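Local coordinates for beta-microseminoprotein (Homo sapiens, PDB 3IX0) that forms a homodimer as a secreted prostate protein of seminal plasma, interacts with PI16 and, as its alternative name suggests, probably binds immunoglobulin, at residues B[16-30]-B[35-47]. Residues are numbered along the deposited sequence; the frame is centred on the assembly and turned at random.
Sequences RKCMDLKGNKHPINS and DNCETCTCYETEI
A disulfide between Cys-18 and Cys-42 joins the small two-stranded hairpin of 16-30 to the end of strand 38-42 in the four-stranded antiparallel sheet, with backbone bonds beside it and a salt bridge towards each end. The two SG atoms are 2.0 Å apart at a chi3 of 77°. Cys-42 SG points away from its own backbone N, toward Cys-18, while Ile-47 CG1 packs 3.7 Å from Cys-18 SG. Next to this bridge the main chains pair. Cys-42 N donates to Ser-30 O at 3.0 Å, a nearly straight bond (173°). Asn-29 N reaches Cys-42 O at 2.7 Å, but with a bent angle of 132°. Ser-30 O also receives a CA-H...O contact from Thr-41, and a type II turn over Pro-27 to Ser-30 presents these groups. A water links Asn-29 OD1 to Glu-44 N.

Ile-28 fills the angle between disulfide and acid, its CD1 4.0 Å from Cys-42 SG and its CG2 3.5 Å from Glu-44 OE2. Cutting this side chain back to an alanine is likely to open a gap beside Cys-42 SG and take away the CG2 contact with the Glu-44 carboxylate. Glu-44 OE1 lies over a face of the Arg-16 guanidinium, 2.7 Å from NH2, with the two planes clearly tilted against each other; poor order in Arg-16 makes this bridge less certain. At the far end the extended Lys-22 chain brings NZ to the anti lone pair of Asp-35 OD2, 2.6 Å away. Within the hairpin, Asp-20 OD2 accepts from both His-26 NE2 and Asn-24 ND2, and Trp-32 of strand 31-33 stacks on the His-26 ring. The disulfide thus fastens a two-stranded hairpin to the four-stranded sheet, consistent with the disulfide-rich Greek key fold of the beta-microseminoprotein family.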
loop_
_atom_site.group_PDB
_atom_site.type_symbol
_atom_site.label_atom_id
_atom_site.label_comp_id
_atom_site.label_asym_id
_atom_site.label_seq_id
_atom_site.Cartn_x
_atom_site.Cartn_y
_atom_site.Cartn_z
ATOM N N ARG B 16 -23.669 12.235 -0.275
ATOM C CA ARG B 16 -22.307 12.127 -0.804
ATOM C C ARG B 16 -21.794 10.689 -0.879
ATOM O O ARG B 16 -20.581 10.446 -0.887
ATOM C CB ARG B 16 -21.322 12.973 0.015
ATOM C CG ARG B 16 -21.695 14.442 0.147
ATOM C CD ARG B 16 -22.831 14.680 1.143
ATOM N NE ARG B 16 -22.496 14.381 2.536
ATOM C CZ ARG B 16 -22.779 13.233 3.148
ATOM N NH1 ARG B 16 -23.393 12.260 2.489
ATOM N NH2 ARG B 16 -22.445 13.057 4.420
ATOM N N LYS B 17 -22.715 9.738 -0.930
ATOM C CA LYS B 17 -22.344 8.359 -1.153
ATOM C C LYS B 17 -21.289 8.295 -2.253
ATOM O O LYS B 17 -21.381 9.008 -3.238
ATOM C CB LYS B 17 -23.571 7.551 -1.539
ATOM C CG LYS B 17 -24.618 7.449 -0.433
ATOM C CD LYS B 17 -25.598 6.311 -0.689
ATOM C CE LYS B 17 -26.644 6.241 0.411
ATOM N NZ LYS B 17 -27.766 7.178 0.151
ATOM N N CYS B 18 -20.280 7.450 -2.075
ATOM C CA CYS B 18 -19.248 7.281 -3.091
ATOM C C CYS B 18 -19.761 6.391 -4.208
ATOM O O CYS B 18 -20.343 5.335 -3.943
ATOM C CB CYS B 18 -17.979 6.647 -2.494
ATOM S SG CYS B 18 -17.317 7.486 -1.028
ATOM N N MET B 19 -19.540 6.805 -5.451
ATOM C CA MET B 19 -19.813 5.932 -6.585
ATOM C C MET B 19 -18.552 5.210 -7.038
ATOM O O MET B 19 -17.493 5.823 -7.171
ATOM C CB MET B 19 -20.404 6.707 -7.762
ATOM C CG MET B 19 -20.596 5.824 -8.996
ATOM S SD MET B 19 -21.858 6.365 -10.165
ATOM C CE MET B 19 -23.357 5.909 -9.290
ATOM N N ASP B 20 -18.665 3.909 -7.281
ATOM C CA ASP B 20 -17.521 3.141 -7.756
ATOM C C ASP B 20 -17.505 3.094 -9.283
ATOM O O ASP B 20 -18.308 3.748 -9.944
ATOM C CB ASP B 20 -17.457 1.736 -7.123
ATOM C CG ASP B 20 -18.554 0.798 -7.617
ATOM O OD1 ASP B 20 -19.112 1.042 -8.700
ATOM O OD2 ASP B 20 -18.851 -0.202 -6.920
ATOM N N LEU B 21 -16.582 2.330 -9.842
ATOM C CA LEU B 21 -16.407 2.325 -11.285
ATOM C C LEU B 21 -17.536 1.562 -11.988
ATOM O O LEU B 21 -17.880 1.869 -13.128
ATOM C CB LEU B 21 -15.020 1.778 -11.654
ATOM C CG LEU B 21 -13.842 2.617 -11.130
ATOM C CD1 LEU B 21 -12.493 1.966 -11.446
ATOM C CD2 LEU B 21 -13.898 4.038 -11.682
ATOM N N LYS B 22 -18.130 0.593 -11.295
ATOM C CA LYS B 22 -19.209 -0.216 -11.869
ATOM C C LYS B 22 -20.624 0.299 -11.572
ATOM O O LYS B 22 -21.597 -0.447 -11.696
ATOM C CB LYS B 22 -19.077 -1.673 -11.425
ATOM C CG LYS B 22 -17.790 -2.316 -11.901
ATOM C CD LYS B 22 -17.732 -3.809 -11.626
ATOM C CE LYS B 22 -16.359 -4.356 -12.009
ATOM N NZ LYS B 22 -16.271 -5.843 -11.945
ATOM N N GLY B 23 -20.740 1.563 -11.179
ATOM C CA GLY B 23 -22.040 2.152 -10.921
ATOM C C GLY B 23 -22.743 1.857 -9.599
ATOM O O GLY B 23 -23.916 2.194 -9.457
ATOM N N ASN B 24 -22.060 1.232 -8.644
ATOM C CA ASN B 24 -22.624 1.063 -7.307
ATOM C C ASN B 24 -22.339 2.263 -6.397
ATOM O O ASN B 24 -21.219 2.770 -6.339
ATOM C CB ASN B 24 -22.108 -0.212 -6.616
ATOM C CG ASN B 24 -22.222 -1.452 -7.482
ATOM O OD1 ASN B 24 -23.317 -1.997 -7.695
ATOM N ND2 ASN B 24 -21.074 -1.935 -7.956
ATOM N N LYS B 25 -23.349 2.699 -5.664
ATOM C CA LYS B 25 -23.150 3.716 -4.649
ATOM C C LYS B 25 -22.950 3.063 -3.299
ATOM O O LYS B 25 -23.619 2.077 -2.949
ATOM C CB LYS B 25 -24.344 4.675 -4.581
ATOM C CG LYS B 25 -24.514 5.518 -5.824
ATOM C CD LYS B 25 -25.734 6.397 -5.738
ATOM C CE LYS B 25 -26.983 5.645 -6.160
ATOM N NZ LYS B 25 -28.138 6.570 -6.338
ATOM N N HIS B 26 -22.036 3.641 -2.534
ATOM C CA HIS B 26 -21.661 3.104 -1.248
ATOM C C HIS B 26 -21.853 4.127 -0.154
ATOM O O HIS B 26 -21.595 5.309 -0.341
ATOM C CB HIS B 26 -20.198 2.653 -1.269
ATOM C CG HIS B 26 -19.887 1.690 -2.365
ATOM N ND1 HIS B 26 -19.739 0.333 -2.137
ATOM C CD2 HIS B 26 -19.714 1.863 -3.693
ATOM C CE1 HIS B 26 -19.484 -0.273 -3.270
ATOM N NE2 HIS B 26 -19.456 0.628 -4.241
ATOM N N PRO B 27 -22.298 3.662 1.004
ATOM C CA PRO B 27 -22.518 4.523 2.165
ATOM C C PRO B 27 -21.206 5.124 2.667
ATOM O O PRO B 27 -20.142 4.487 2.596
ATOM C CB PRO B 27 -23.096 3.557 3.214
ATOM C CG PRO B 27 -23.541 2.346 2.442
ATOM C CD PRO B 27 -22.620 2.251 1.273
ATOM N N ILE B 28 -21.283 6.354 3.164
ATOM C CA ILE B 28 -20.132 6.986 3.792
ATOM C C ILE B 28 -19.674 6.043 4.890
ATOM O O ILE B 28 -20.495 5.459 5.586
ATOM C CB ILE B 28 -20.490 8.379 4.370
ATOM C CG1 ILE B 28 -20.975 9.308 3.263
ATOM C CG2 ILE B 28 -19.289 9.019 5.002
ATOM C CD1 ILE B 28 -19.876 9.698 2.301
ATOM N N ASN B 29 -18.365 5.876 5.003
ATOM C CA ASN B 29 -17.734 4.949 5.949
ATOM C C ASN B 29 -17.918 3.455 5.701
ATOM O O ASN B 29 -17.758 2.652 6.620
ATOM C CB ASN B 29 -18.090 5.300 7.397
ATOM C CG ASN B 29 -17.609 6.680 7.783
ATOM O OD1 ASN B 29 -16.552 7.128 7.334
ATOM N ND2 ASN B 29 -18.397 7.375 8.595
ATOM N N SER B 30 -18.226 3.063 4.472
ATOM C CA SER B 30 -18.340 1.628 4.188
ATOM C C SER B 30 -17.157 1.089 3.387
ATOM O O SER B 30 -16.511 1.833 2.635
ATOM C CB SER B 30 -19.646 1.310 3.462
ATOM O OG SER B 30 -19.546 1.667 2.096
ATOM N N ASP B 35 -13.961 -6.279 -8.051
ATOM C CA ASP B 35 -13.825 -7.498 -8.833
ATOM C C ASP B 35 -12.418 -7.654 -9.385
ATOM O O ASP B 35 -12.180 -8.430 -10.309
ATOM C CB ASP B 35 -14.868 -7.537 -9.954
ATOM C CG ASP B 35 -16.264 -7.787 -9.425
ATOM O OD1 ASP B 35 -16.402 -8.568 -8.456
ATOM O OD2 ASP B 35 -17.226 -7.208 -9.971
ATOM N N ASN B 36 -11.479 -6.904 -8.825
ATOM C CA ASN B 36 -10.090 -7.019 -9.255
ATOM C C ASN B 36 -9.180 -7.015 -8.043
ATOM O O ASN B 36 -8.144 -6.328 -8.003
ATOM C CB ASN B 36 -9.723 -5.930 -10.268
ATOM C CG ASN B 36 -9.564 -4.562 -9.632
ATOM O OD1 ASN B 36 -10.392 -4.123 -8.819
ATOM N ND2 ASN B 36 -8.489 -3.875 -10.002
ATOM N N CYS B 37 -9.595 -7.777 -7.035
ATOM C CA CYS B 37 -8.747 -8.028 -5.871
ATOM C C CYS B 37 -8.314 -6.738 -5.174
ATOM O O CYS B 37 -7.137 -6.566 -4.837
ATOM C CB CYS B 37 -7.526 -8.855 -6.289
ATOM S SG CYS B 37 -8.010 -10.500 -6.922
ATOM N N GLU B 38 -9.269 -5.831 -4.964
ATOM C CA GLU B 38 -9.006 -4.648 -4.164
ATOM C C GLU B 38 -10.016 -4.499 -3.063
ATOM O O GLU B 38 -11.167 -4.949 -3.162
ATOM C CB GLU B 38 -9.009 -3.372 -5.017
ATOM C CG GLU B 38 -7.972 -3.356 -6.133
ATOM C CD GLU B 38 -8.117 -2.136 -7.038
ATOM O OE1 GLU B 38 -9.198 -1.533 -7.047
ATOM O OE2 GLU B 38 -7.145 -1.774 -7.735
ATOM N N THR B 39 -9.581 -3.833 -2.008
ATOM C CA THR B 39 -10.494 -3.391 -0.978
ATOM C C THR B 39 -10.516 -1.860 -0.992
ATOM O O THR B 39 -9.470 -1.201 -0.895
ATOM C CB THR B 39 -10.125 -3.958 0.421
ATOM O OG1 THR B 39 -10.912 -3.298 1.413
ATOM C CG2 THR B 39 -8.643 -3.734 0.753
ATOM N N CYS B 40 -11.711 -1.308 -1.141
ATOM C CA CYS B 40 -11.916 0.134 -1.200
ATOM C C CYS B 40 -12.736 0.613 -0.019
ATOM O O CYS B 40 -13.593 -0.112 0.477
ATOM C CB CYS B 40 -12.667 0.501 -2.484
ATOM S SG CYS B 40 -11.766 0.138 -3.972
ATOM N N THR B 41 -12.507 1.857 0.396
ATOM C CA THR B 41 -13.267 2.453 1.476
ATOM C C THR B 41 -13.770 3.836 1.095
ATOM O O THR B 41 -13.028 4.649 0.560
ATOM C CB THR B 41 -12.424 2.539 2.769
ATOM O OG1 THR B 41 -11.853 1.255 3.053
ATOM C CG2 THR B 41 -13.287 2.990 3.963
ATOM N N CYS B 42 -15.048 4.084 1.361
ATOM C CA CYS B 42 -15.675 5.344 1.029
ATOM C C CYS B 42 -15.691 6.278 2.241
ATOM O O CYS B 42 -16.234 5.937 3.277
ATOM C CB CYS B 42 -17.110 5.095 0.577
ATOM S SG CYS B 42 -18.141 6.587 0.582
ATOM N N TYR B 43 -15.093 7.453 2.117
ATOM C CA TYR B 43 -15.187 8.447 3.183
ATOM C C TYR B 43 -15.824 9.715 2.671
ATOM O O TYR B 43 -15.887 9.982 1.455
ATOM C CB TYR B 43 -13.810 8.840 3.749
ATOM C CG TYR B 43 -12.953 7.693 4.210
ATOM C CD1 TYR B 43 -12.031 7.110 3.353
ATOM C CD2 TYR B 43 -13.064 7.189 5.497
ATOM C CE1 TYR B 43 -11.247 6.052 3.764
ATOM C CE2 TYR B 43 -12.279 6.129 5.916
ATOM C CZ TYR B 43 -11.370 5.567 5.048
ATOM O OH TYR B 43 -10.586 4.505 5.455
ATOM N N GLU B 44 -16.256 10.508 3.639
ATOM C CA GLU B 44 -16.787 11.832 3.402
ATOM C C GLU B 44 -16.002 12.540 2.296
ATOM O O GLU B 44 -16.565 12.920 1.278
ATOM C CB GLU B 44 -16.723 12.620 4.711
ATOM C CG GLU B 44 -17.693 13.764 4.812
ATOM C CD GLU B 44 -19.134 13.313 4.741
ATOM O OE1 GLU B 44 -19.861 13.785 3.835
ATOM O OE2 GLU B 44 -19.534 12.489 5.591
ATOM N N THR B 45 -14.691 12.679 2.466
ATOM C CA THR B 45 -13.927 13.502 1.543
ATOM C C THR B 45 -13.000 12.748 0.601
ATOM O O THR B 45 -12.348 13.360 -0.237
ATOM C CB THR B 45 -13.088 14.533 2.307
ATOM O OG1 THR B 45 -12.201 13.843 3.192
ATOM C CG2 THR B 45 -14.003 15.451 3.109
ATOM N N GLU B 46 -12.950 11.427 0.717
ATOM C CA GLU B 46 -12.021 10.664 -0.096
ATOM C C GLU B 46 -12.453 9.223 -0.311
ATOM O O GLU B 46 -13.265 8.690 0.435
ATOM C CB GLU B 46 -10.621 10.685 0.538
ATOM C CG GLU B 46 -10.551 10.114 1.943
ATOM C CD GLU B 46 -9.123 10.082 2.493
ATOM O OE1 GLU B 46 -8.234 10.745 1.917
ATOM O OE2 GLU B 46 -8.885 9.387 3.502
ATOM N N ILE B 47 -11.878 8.603 -1.334
ATOM C CA ILE B 47 -12.023 7.190 -1.566
ATOM C C ILE B 47 -10.622 6.614 -1.645
ATOM O O ILE B 47 -9.755 7.161 -2.327
ATOM C CB ILE B 47 -12.750 6.906 -2.893
ATOM C CG1 ILE B 47 -14.118 7.599 -2.927
ATOM C CG2 ILE B 47 -12.936 5.400 -3.086
ATOM C CD1 ILE B 47 -14.722 7.640 -4.313
HETATM O O HOH W 1 -15.620 9.758 6.538
#